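Local coordinates for mitomycin biosynthesis 6-O-methyltransferase (Streptomyces lavendulae, PDB 3GWZ), which transfers a methyl group from S-adenosyl-L-methionine to the quinone hydroxyl of 6-demethylmitomycins A and B, giving mitomycins A and B, at residues L278-R291 / A332-S346. Sequence-based numbering, arbitrary orientation.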
ATOM      1  N   LEU A 278      19.828  10.846  25.416  1.00 12.23           N
ATOM      2  CA  LEU A 278      21.112  11.234  25.989  1.00 13.68           C
ATOM      3  C   LEU A 278      22.267  10.965  25.033  1.00 14.01           C
ATOM      4  O   LEU A 278      23.263  11.673  25.057  1.00 12.13           O
ATOM      5  CB  LEU A 278      21.354  10.551  27.334  1.00 13.02           C
ATOM      6  CG  LEU A 278      20.328  10.940  28.397  1.00 14.97           C
ATOM      7  CD1 LEU A 278      20.641  10.247  29.713  1.00 17.39           C
ATOM      8  CD2 LEU A 278      20.291  12.466  28.570  1.00 13.20           C
ATOM      9  N   HIS A 279      22.136   9.955  24.178  1.00 12.19           N
ATOM     10  CA  HIS A 279      23.227   9.660  23.254  1.00 13.17           C
ATOM     11  C   HIS A 279      23.384  10.705  22.136  1.00 13.11           C
ATOM     12  O   HIS A 279      24.359  10.669  21.375  1.00 12.43           O
ATOM     13  CB  HIS A 279      23.155   8.219  22.728  1.00 13.67           C
ATOM     14  CG  HIS A 279      22.045   7.963  21.758  1.00 13.00           C
ATOM     15  ND1 HIS A 279      21.894   6.751  21.113  1.00 14.75           N
ATOM     16  CD2 HIS A 279      21.050   8.758  21.296  1.00 13.03           C
ATOM     17  CE1 HIS A 279      20.846   6.806  20.310  1.00 14.85           C
ATOM     18  NE2 HIS A 279      20.317   8.013  20.399  1.00 14.25           N
ATOM     19  N   ASP A 280      22.449  11.649  22.062  1.00 11.56           N
ATOM     20  CA  ASP A 280      22.578  12.782  21.145  1.00 10.36           C
ATOM     21  C   ASP A 280      23.497  13.869  21.681  1.00 11.38           C
ATOM     22  O   ASP A 280      23.890  14.756  20.926  1.00 12.25           O
ATOM     23  CB  ASP A 280      21.224  13.436  20.882  1.00 10.71           C
ATOM     24  CG  ASP A 280      20.249  12.505  20.205  1.00 13.55           C
ATOM     25  OD1 ASP A 280      20.692  11.528  19.568  1.00 13.49           O
ATOM     26  OD2 ASP A 280      19.038  12.756  20.314  1.00 12.69           O
ATOM     27  N   TRP A 281      23.823  13.811  22.975  1.00 13.24           N
ATOM     28  CA  TRP A 281      24.434  14.955  23.666  1.00 14.41           C
ATOM     29  C   TRP A 281      25.814  14.675  24.266  1.00 16.93           C
ATOM     30  O   TRP A 281      26.100  13.551  24.682  1.00 13.02           O
ATOM     31  CB  TRP A 281      23.476  15.466  24.757  1.00 11.99           C
ATOM     32  CG  TRP A 281      22.125  15.843  24.194  1.00 12.82           C
ATOM     33  CD1 TRP A 281      20.975  15.088  24.215  1.00 12.02           C
ATOM     34  CD2 TRP A 281      21.801  17.046  23.488  1.00 13.83           C
ATOM     35  NE1 TRP A 281      19.959  15.761  23.567  1.00 13.84           N
ATOM     36  CE2 TRP A 281      20.441  16.963  23.114  1.00 14.17           C
ATOM     37  CE3 TRP A 281      22.531  18.188  23.128  1.00 15.05           C
ATOM     38  CZ2 TRP A 281      19.803  17.978  22.406  1.00 13.46           C
ATOM     39  CZ3 TRP A 281      21.894  19.192  22.441  1.00 14.51           C
ATOM     40  CH2 TRP A 281      20.545  19.084  22.081  1.00 14.64           C
ATOM     41  N   ASP A 282      26.665  15.699  24.323  1.00 16.89           N
ATOM     42  CA  ASP A 282      27.972  15.540  24.975  1.00 18.17           C
ATOM     43  C   ASP A 282      27.816  15.502  26.494  1.00 16.16           C
ATOM     44  O   ASP A 282      26.713  15.684  27.018  1.00 16.99           O
ATOM     45  CB  ASP A 282      28.993  16.607  24.526  1.00 16.28           C
ATOM     46  CG  ASP A 282      28.620  18.022  24.961  1.00 20.37           C
ATOM     47  OD1 ASP A 282      27.843  18.196  25.919  1.00 17.85           O
ATOM     48  OD2 ASP A 282      29.117  18.974  24.327  1.00 21.95           O
ATOM     49  N   ASP A 283      28.915  15.252  27.203  1.00 14.65           N
ATOM     50  CA  ASP A 283      28.847  15.054  28.652  1.00 15.26           C
ATOM     51  C   ASP A 283      28.221  16.239  29.376  1.00 19.44           C
ATOM     52  O   ASP A 283      27.340  16.064  30.216  1.00 17.97           O
ATOM     53  CB  ASP A 283      30.239  14.760  29.229  1.00 23.94           C
ATOM     54  CG  ASP A 283      30.757  13.388  28.840  1.00 25.93           C
ATOM     55  OD1 ASP A 283      30.013  12.611  28.196  1.00 20.80           O
ATOM     56  OD2 ASP A 283      31.919  13.082  29.175  1.00 27.47           O
ATOM     57  N   ASP A 284      28.680  17.445  29.055  1.00 20.27           N
ATOM     58  CA  ASP A 284      28.143  18.650  29.684  1.00 22.18           C
ATOM     59  C   ASP A 284      26.623  18.737  29.524  1.00 19.87           C
ATOM     60  O   ASP A 284      25.893  18.991  30.488  1.00 21.60           O
ATOM     61  CB  ASP A 284      28.809  19.903  29.104  1.00 27.70           C
ATOM     62  CG  ASP A 284      30.255  20.071  29.569  1.00 45.82           C
ATOM     63  OD1 ASP A 284      30.664  19.378  30.531  1.00 47.34           O
ATOM     64  OD2 ASP A 284      30.983  20.900  28.975  1.00 49.95           O
ATOM     65  N   ASP A 285      26.142  18.519  28.306  1.00 18.03           N
ATOM     66  CA  ASP A 285      24.714  18.640  28.060  1.00 14.92           C
ATOM     67  C   ASP A 285      23.931  17.505  28.712  1.00 16.29           C
ATOM     68  O   ASP A 285      22.805  17.711  29.139  1.00 15.78           O
ATOM     69  CB  ASP A 285      24.410  18.742  26.570  1.00 16.23           C
ATOM     70  CG  ASP A 285      24.787  20.091  25.997  1.00 20.66           C
ATOM     71  OD1 ASP A 285      24.773  21.081  26.755  1.00 21.14           O
ATOM     72  OD2 ASP A 285      25.101  20.158  24.791  1.00 18.83           O
ATOM     73  N   VAL A 286      24.523  16.317  28.811  1.00 16.50           N
ATOM     74  CA  VAL A 286      23.843  15.225  29.505  1.00 14.59           C
ATOM     75  C   VAL A 286      23.690  15.551  30.988  1.00 16.74           C
ATOM     76  O   VAL A 286      22.647  15.296  31.591  1.00 16.70           O
ATOM     77  CB  VAL A 286      24.581  13.881  29.363  1.00 16.52           C
ATOM     78  CG1 VAL A 286      24.042  12.881  30.394  1.00 14.75           C
ATOM     79  CG2 VAL A 286      24.425  13.337  27.946  1.00 14.08           C
ATOM     80  N   VAL A 287      24.733  16.116  31.580  1.00 16.51           N
ATOM     81  CA  VAL A 287      24.653  16.487  32.988  1.00 15.22           C
ATOM     82  C   VAL A 287      23.584  17.552  33.210  1.00 15.04           C
ATOM     83  O   VAL A 287      22.845  17.501  34.196  1.00 20.05           O
ATOM     84  CB  VAL A 287      26.029  16.928  33.548  1.00 22.88           C
ATOM     85  CG1 VAL A 287      25.872  17.649  34.891  1.00 22.13           C
ATOM     86  CG2 VAL A 287      26.946  15.718  33.687  1.00 22.54           C
ATOM     87  N   ARG A 288      23.482  18.505  32.288  1.00 15.30           N
ATOM     88  CA  ARG A 288      22.436  19.523  32.374  1.00 18.16           C
ATOM     89  C   ARG A 288      21.061  18.868  32.418  1.00 22.75           C
ATOM     90  O   ARG A 288      20.219  19.211  33.253  1.00 18.22           O
ATOM     91  CB  ARG A 288      22.503  20.499  31.191  1.00 21.54           C
ATOM     92  CG  ARG A 288      23.724  21.412  31.184  1.00 27.52           C
ATOM     93  CD  ARG A 288      23.817  22.185  29.859  1.00 27.89           C
ATOM     94  NE  ARG A 288      22.753  23.174  29.743  1.00 32.06           N
ATOM     95  CZ  ARG A 288      22.315  23.687  28.594  1.00 38.37           C
ATOM     96  NH1 ARG A 288      22.845  23.306  27.434  1.00 28.20           N
ATOM     97  NH2 ARG A 288      21.340  24.584  28.610  1.00 33.49           N
ATOM     98  N   ILE A 289      20.826  17.923  31.514  1.00 18.96           N
ATOM     99  CA  ILE A 289      19.535  17.247  31.464  1.00 17.58           C
ATOM    100  C   ILE A 289      19.286  16.455  32.746  1.00 17.13           C
ATOM    101  O   ILE A 289      18.223  16.564  33.356  1.00 17.87           O
ATOM    102  CB  ILE A 289      19.425  16.307  30.225  1.00 16.08           C
ATOM    103  CG1 ILE A 289      19.475  17.125  28.935  1.00 17.26           C
ATOM    104  CG2 ILE A 289      18.129  15.511  30.269  1.00 17.40           C
ATOM    105  CD1 ILE A 289      19.843  16.297  27.699  1.00 13.85           C
ATOM    106  N   LEU A 290      20.282  15.679  33.161  1.00 15.64           N
ATOM    107  CA  LEU A 290      20.138  14.782  34.301  1.00 17.58           C
ATOM    108  C   LEU A 290      19.875  15.563  35.583  1.00 18.48           C
ATOM    109  O   LEU A 290      19.083  15.145  36.435  1.00 16.58           O
ATOM    110  CB  LEU A 290      21.397  13.929  34.462  1.00 14.95           C
ATOM    111  CG  LEU A 290      21.613  12.870  33.383  1.00 18.94           C
ATOM    112  CD1 LEU A 290      22.931  12.134  33.613  1.00 17.62           C
ATOM    113  CD2 LEU A 290      20.429  11.900  33.367  1.00 16.89           C
ATOM    114  N   ARG A 291      20.554  16.693  35.721  1.00 16.73           N
ATOM    115  CA  ARG A 291      20.407  17.503  36.925  1.00 22.65           C
ATOM    116  C   ARG A 291      18.991  18.066  37.026  1.00 23.13           C
ATOM    117  O   ARG A 291      18.404  18.083  38.109  1.00 23.59           O
ATOM    118  CB  ARG A 291      21.461  18.618  36.973  1.00 24.56           C
ATOM    119  CG  ARG A 291      22.831  18.132  37.443  1.00 23.21           C
ATOM    120  CD  ARG A 291      23.877  19.245  37.480  1.00 33.48           C
ATOM    121  NE  ARG A 291      25.178  18.732  37.917  1.00 34.76           N
ATOM    122  CZ  ARG A 291      26.324  19.403  37.832  1.00 40.64           C
ATOM    123  NH1 ARG A 291      26.350  20.630  37.322  1.00 39.91           N
ATOM    124  NH2 ARG A 291      27.451  18.844  38.254  1.00 35.76           N
ATOM    125  N   ALA A 332      27.239  10.332  20.812  1.00 14.79           N
ATOM    126  CA  ALA A 332      28.086   9.166  21.018  1.00 13.39           C
ATOM    127  C   ALA A 332      27.350   8.185  21.911  1.00 13.60           C
ATOM    128  O   ALA A 332      26.620   8.591  22.814  1.00 15.83           O
ATOM    129  CB  ALA A 332      29.402   9.568  21.683  1.00 13.70           C
ATOM    130  N   GLU A 333      27.547   6.897  21.661  1.00 13.91           N
ATOM    131  CA  GLU A 333      27.037   5.863  22.554  1.00 14.22           C
ATOM    132  C   GLU A 333      27.982   5.765  23.730  1.00 16.57           C
ATOM    133  O   GLU A 333      29.176   6.075  23.606  1.00 15.57           O
ATOM    134  CB  GLU A 333      26.948   4.510  21.837  1.00 17.15           C
ATOM    135  CG  GLU A 333      26.179   4.536  20.516  1.00 13.59           C
ATOM    136  CD  GLU A 333      24.669   4.683  20.691  1.00 18.02           C
ATOM    137  OE1 GLU A 333      24.219   5.114  21.778  1.00 19.52           O
ATOM    138  OE2 GLU A 333      23.925   4.377  19.729  1.00 16.88           O
ATOM    139  N   ARG A 334      27.451   5.330  24.868  1.00 14.90           N
ATOM    140  CA  ARG A 334      28.227   5.234  26.094  1.00 17.35           C
ATOM    141  C   ARG A 334      28.091   3.842  26.718  1.00 18.24           C
ATOM    142  O   ARG A 334      27.120   3.126  26.453  1.00 18.02           O
ATOM    143  CB  ARG A 334      27.748   6.289  27.098  1.00 13.47           C
ATOM    144  CG  ARG A 334      28.208   7.721  26.795  1.00 15.60           C
ATOM    145  CD  ARG A 334      27.479   8.704  27.714  1.00 18.05           C
ATOM    146  NE  ARG A 334      27.845  10.088  27.451  1.00 16.05           N
ATOM    147  CZ  ARG A 334      27.114  10.932  26.729  1.00 19.52           C
ATOM    148  NH1 ARG A 334      25.956  10.536  26.195  1.00 14.50           N
ATOM    149  NH2 ARG A 334      27.536  12.181  26.554  1.00 15.04           N
ATOM    150  N   SER A 335      29.076   3.469  27.531  1.00 14.97           N
ATOM    151  CA  SER A 335      28.994   2.267  28.360  1.00 18.58           C
ATOM    152  C   SER A 335      28.200   2.598  29.618  1.00 20.52           C
ATOM    153  O   SER A 335      27.971   3.768  29.920  1.00 17.72           O
ATOM    154  CB  SER A 335      30.393   1.798  28.761  1.00 21.67           C
ATOM    155  OG  SER A 335      30.945   2.661  29.741  1.00 20.80           O
ATOM    156  N   GLU A 336      27.776   1.578  30.356  1.00 20.73           N
ATOM    157  CA  GLU A 336      27.061   1.835  31.603  1.00 21.54           C
ATOM    158  C   GLU A 336      27.917   2.632  32.594  1.00 18.70           C
ATOM    159  O   GLU A 336      27.409   3.501  33.280  1.00 20.05           O
ATOM    160  CB  GLU A 336      26.564   0.533  32.240  1.00 25.51           C
ATOM    161  CG  GLU A 336      25.694   0.745  33.467  1.00 27.91           C
ATOM    162  CD  GLU A 336      25.127  -0.553  34.032  1.00 36.67           C
ATOM    163  OE1 GLU A 336      24.710  -1.431  33.243  1.00 38.33           O
ATOM    164  OE2 GLU A 336      25.094  -0.687  35.273  1.00 37.26           O
ATOM    165  N   SER A 337      29.214   2.340  32.657  1.00 19.81           N
ATOM    166  CA  SER A 337      30.093   3.044  33.589  1.00 24.22           C
ATOM    167  C   SER A 337      30.254   4.509  33.203  1.00 25.45           C
ATOM    168  O   SER A 337      30.361   5.386  34.063  1.00 17.17           O
ATOM    169  CB  SER A 337      31.466   2.368  33.690  1.00 26.96           C
ATOM    170  OG  SER A 337      32.159   2.407  32.458  1.00 31.43           O
ATOM    171  N   GLU A 338      30.277   4.781  31.905  1.00 21.59           N
ATOM    172  CA  GLU A 338      30.281   6.164  31.452  1.00 21.39           C
ATOM    173  C   GLU A 338      29.003   6.898  31.865  1.00 17.62           C
ATOM    174  O   GLU A 338      29.057   8.035  32.341  1.00 20.59           O
ATOM    175  CB  GLU A 338      30.536   6.234  29.938  1.00 19.97           C
ATOM    176  CG  GLU A 338      32.020   6.076  29.608  1.00 23.15           C
ATOM    177  CD  GLU A 338      32.290   5.780  28.143  1.00 27.25           C
ATOM    178  OE1 GLU A 338      31.353   5.391  27.416  1.00 21.10           O
ATOM    179  OE2 GLU A 338      33.451   5.932  27.721  1.00 30.18           O
ATOM    180  N   PHE A 339      27.849   6.252  31.702  1.00 16.00           N
ATOM    181  CA  PHE A 339      26.606   6.861  32.152  1.00 16.42           C
ATOM    182  C   PHE A 339      26.649   7.075  33.671  1.00 19.72           C
ATOM    183  O   PHE A 339      26.262   8.133  34.169  1.00 16.76           O
ATOM    184  CB  PHE A 339      25.392   6.000  31.789  1.00 12.07           C
ATOM    185  CG  PHE A 339      24.797   6.313  30.441  1.00 18.43           C
ATOM    186  CD1 PHE A 339      24.357   7.593  30.138  1.00 24.23           C
ATOM    187  CD2 PHE A 339      24.664   5.319  29.483  1.00 26.08           C
ATOM    188  CE1 PHE A 339      23.809   7.877  28.891  1.00 22.28           C
ATOM    189  CE2 PHE A 339      24.109   5.596  28.240  1.00 24.95           C
ATOM    190  CZ  PHE A 339      23.681   6.874  27.949  1.00 16.61           C
ATOM    191  N   ALA A 340      27.122   6.061  34.394  1.00 20.24           N
ATOM    192  CA  ALA A 340      27.144   6.102  35.860  1.00 19.02           C
ATOM    193  C   ALA A 340      27.946   7.291  36.373  1.00 20.28           C
ATOM    194  O   ALA A 340      27.556   7.936  37.347  1.00 20.28           O
ATOM    195  CB  ALA A 340      27.700   4.795  36.420  1.00 20.14           C
ATOM    196  N   ALA A 341      29.066   7.579  35.713  1.00 19.23           N
ATOM    197  CA  ALA A 341      29.880   8.735  36.071  1.00 20.83           C
ATOM    198  C   ALA A 341      29.116  10.049  35.917  1.00 20.50           C
ATOM    199  O   ALA A 341      29.205  10.937  36.778  1.00 19.08           O
ATOM    200  CB  ALA A 341      31.164   8.762  35.242  1.00 23.97           C
ATOM    201  N   LEU A 342      28.373  10.181  34.816  1.00 18.42           N
ATOM    202  CA  LEU A 342      27.566  11.380  34.583  1.00 17.93           C
ATOM    203  C   LEU A 342      26.389  11.427  35.561  1.00 15.26           C
ATOM    204  O   LEU A 342      26.015  12.489  36.058  1.00 21.48           O
ATOM    205  CB  LEU A 342      27.071  11.423  33.131  1.00 17.56           C
ATOM    206  CG  LEU A 342      28.185  11.424  32.073  1.00 18.30           C
ATOM    207  CD1 LEU A 342      27.619  11.232  30.672  1.00 16.46           C
ATOM    208  CD2 LEU A 342      29.027  12.709  32.136  1.00 19.60           C
ATOM    209  N   LEU A 343      25.807  10.269  35.843  1.00 16.08           N
ATOM    210  CA  LEU A 343      24.722  10.206  36.811  1.00 19.75           C
ATOM    211  C   LEU A 343      25.224  10.692  38.176  1.00 20.87           C
ATOM    212  O   LEU A 343      24.544  11.451  38.858  1.00 22.13           O
ATOM    213  CB  LEU A 343      24.147   8.785  36.891  1.00 17.36           C
ATOM    214  CG  LEU A 343      23.327   8.375  35.656  1.00 18.33           C
ATOM    215  CD1 LEU A 343      23.137   6.864  35.561  1.00 20.80           C
ATOM    216  CD2 LEU A 343      21.987   9.091  35.632  1.00 17.93           C
ATOM    217  N   GLU A 344      26.430  10.283  38.552  1.00 22.73           N
ATOM    218  CA  GLU A 344      26.992  10.715  39.830  1.00 27.06           C
ATOM    219  C   GLU A 344      27.097  12.233  39.906  1.00 27.72           C
ATOM    220  O   GLU A 344      26.737  12.831  40.920  1.00 26.39           O
ATOM    221  CB  GLU A 344      28.364  10.086  40.072  1.00 23.12           C
ATOM    222  CG  GLU A 344      28.885  10.299  41.494  1.00 32.42           C
ATOM    223  CD  GLU A 344      29.476  11.683  41.708  1.00 48.09           C
ATOM    224  OE1 GLU A 344      30.088  12.231  40.763  1.00 47.43           O
ATOM    225  OE2 GLU A 344      29.333  12.222  42.827  1.00 60.52           O
ATOM    226  N   LYS A 345      27.597  12.858  38.843  1.00 24.17           N
ATOM    227  CA  LYS A 345      27.721  14.313  38.818  1.00 24.73           C
ATOM    228  C   LYS A 345      26.359  14.988  38.841  1.00 28.69           C
ATOM    229  O   LYS A 345      26.272  16.213  38.954  1.00 27.12           O
ATOM    230  CB  LYS A 345      28.466  14.782  37.569  1.00 26.68           C
ATOM    231  CG  LYS A 345      29.924  14.385  37.517  1.00 30.55           C
ATOM    232  CD  LYS A 345      30.567  14.918  36.248  1.00 30.92           C
ATOM    233  CE  LYS A 345      31.945  14.316  36.042  1.00 37.52           C
ATOM    234  NZ  LYS A 345      32.818  14.599  37.207  1.00 35.85           N
ATOM    235  N   SER A 346      25.298  14.197  38.718  1.00 22.07           N
ATOM    236  CA  SER A 346      23.955  14.752  38.625  1.00 19.80           C
ATOM    237  C   SER A 346      23.106  14.420  39.847  1.00 25.72           C
ATOM    238  O   SER A 346      21.920  14.741  39.887  1.00 25.84           O
ATOM    239  CB  SER A 346      23.261  14.243  37.358  1.00 19.56           C
ATOM    240  OG  SER A 346      24.002  14.576  36.193  1.00 21.56           O
TER
HETATM  241  O   HOH W   1      30.785   9.949  28.546  1.00 23.54           O
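His279, the probable proton acceptor of this class I, Rossmann-like methyltransferase, points its ND1 at Glu333 OE1, 2.9 Å away; this His-carboxylate hydrogen bond lies in the imidazole plane. The carboxylate is turned 54° from the ring and is met on the syn side of OE1, from well out of the carboxylate plane, while its OE2 is held by Asn308, a substrate-binding residue. The Glu333 chain folds back at chi2 (-73°), which brings its end to the histidine although CB points away. Next to this pair the backbones join as well, Ala332 N donating to His279 O at 3.0 Å.

Arg334 ties down the turn after the histidine. Its extended chain delivers the guanidinium edge-on to several oxygens: NH1 reaches Leu278 O from above the carbonyl plane, and NH2 bonds Trp281 O at 2.7 Å. NH2 also makes a salt bridge to the anti lone pair of Asp283 OD1, 3.0 Å away, with a water linking that oxygen to Arg334 NE. Trp281 N approaches Leu278 O from the face opposite Arg334, and Trp281 itself lines the S-adenosyl-L-homocysteine pocket.

Beyond this polar end, the 283-291 part of helix 283-296 and helix 336-344 cross at -57°. Leu342 is the knob, seated among Asp283, Val286, Val287 and Leu290; its CD1 meets Val286 CG1 at 3.9 Å. Leu343 CD2 packs against Leu290 CD1, and Leu343 also touches Leu348 and Val350 of strand 348-355.

At the far end Ser346 CB presses on Leu290 CB, a tight 3.5 Å, while its OG donates back to Leu342 O. Arg291 closes the interface there: NE and NH2 both grip Lys345 O side-on, at 2.9 and 3.0 Å, with Val287 CG1 over one guanidinium face, toward its rim.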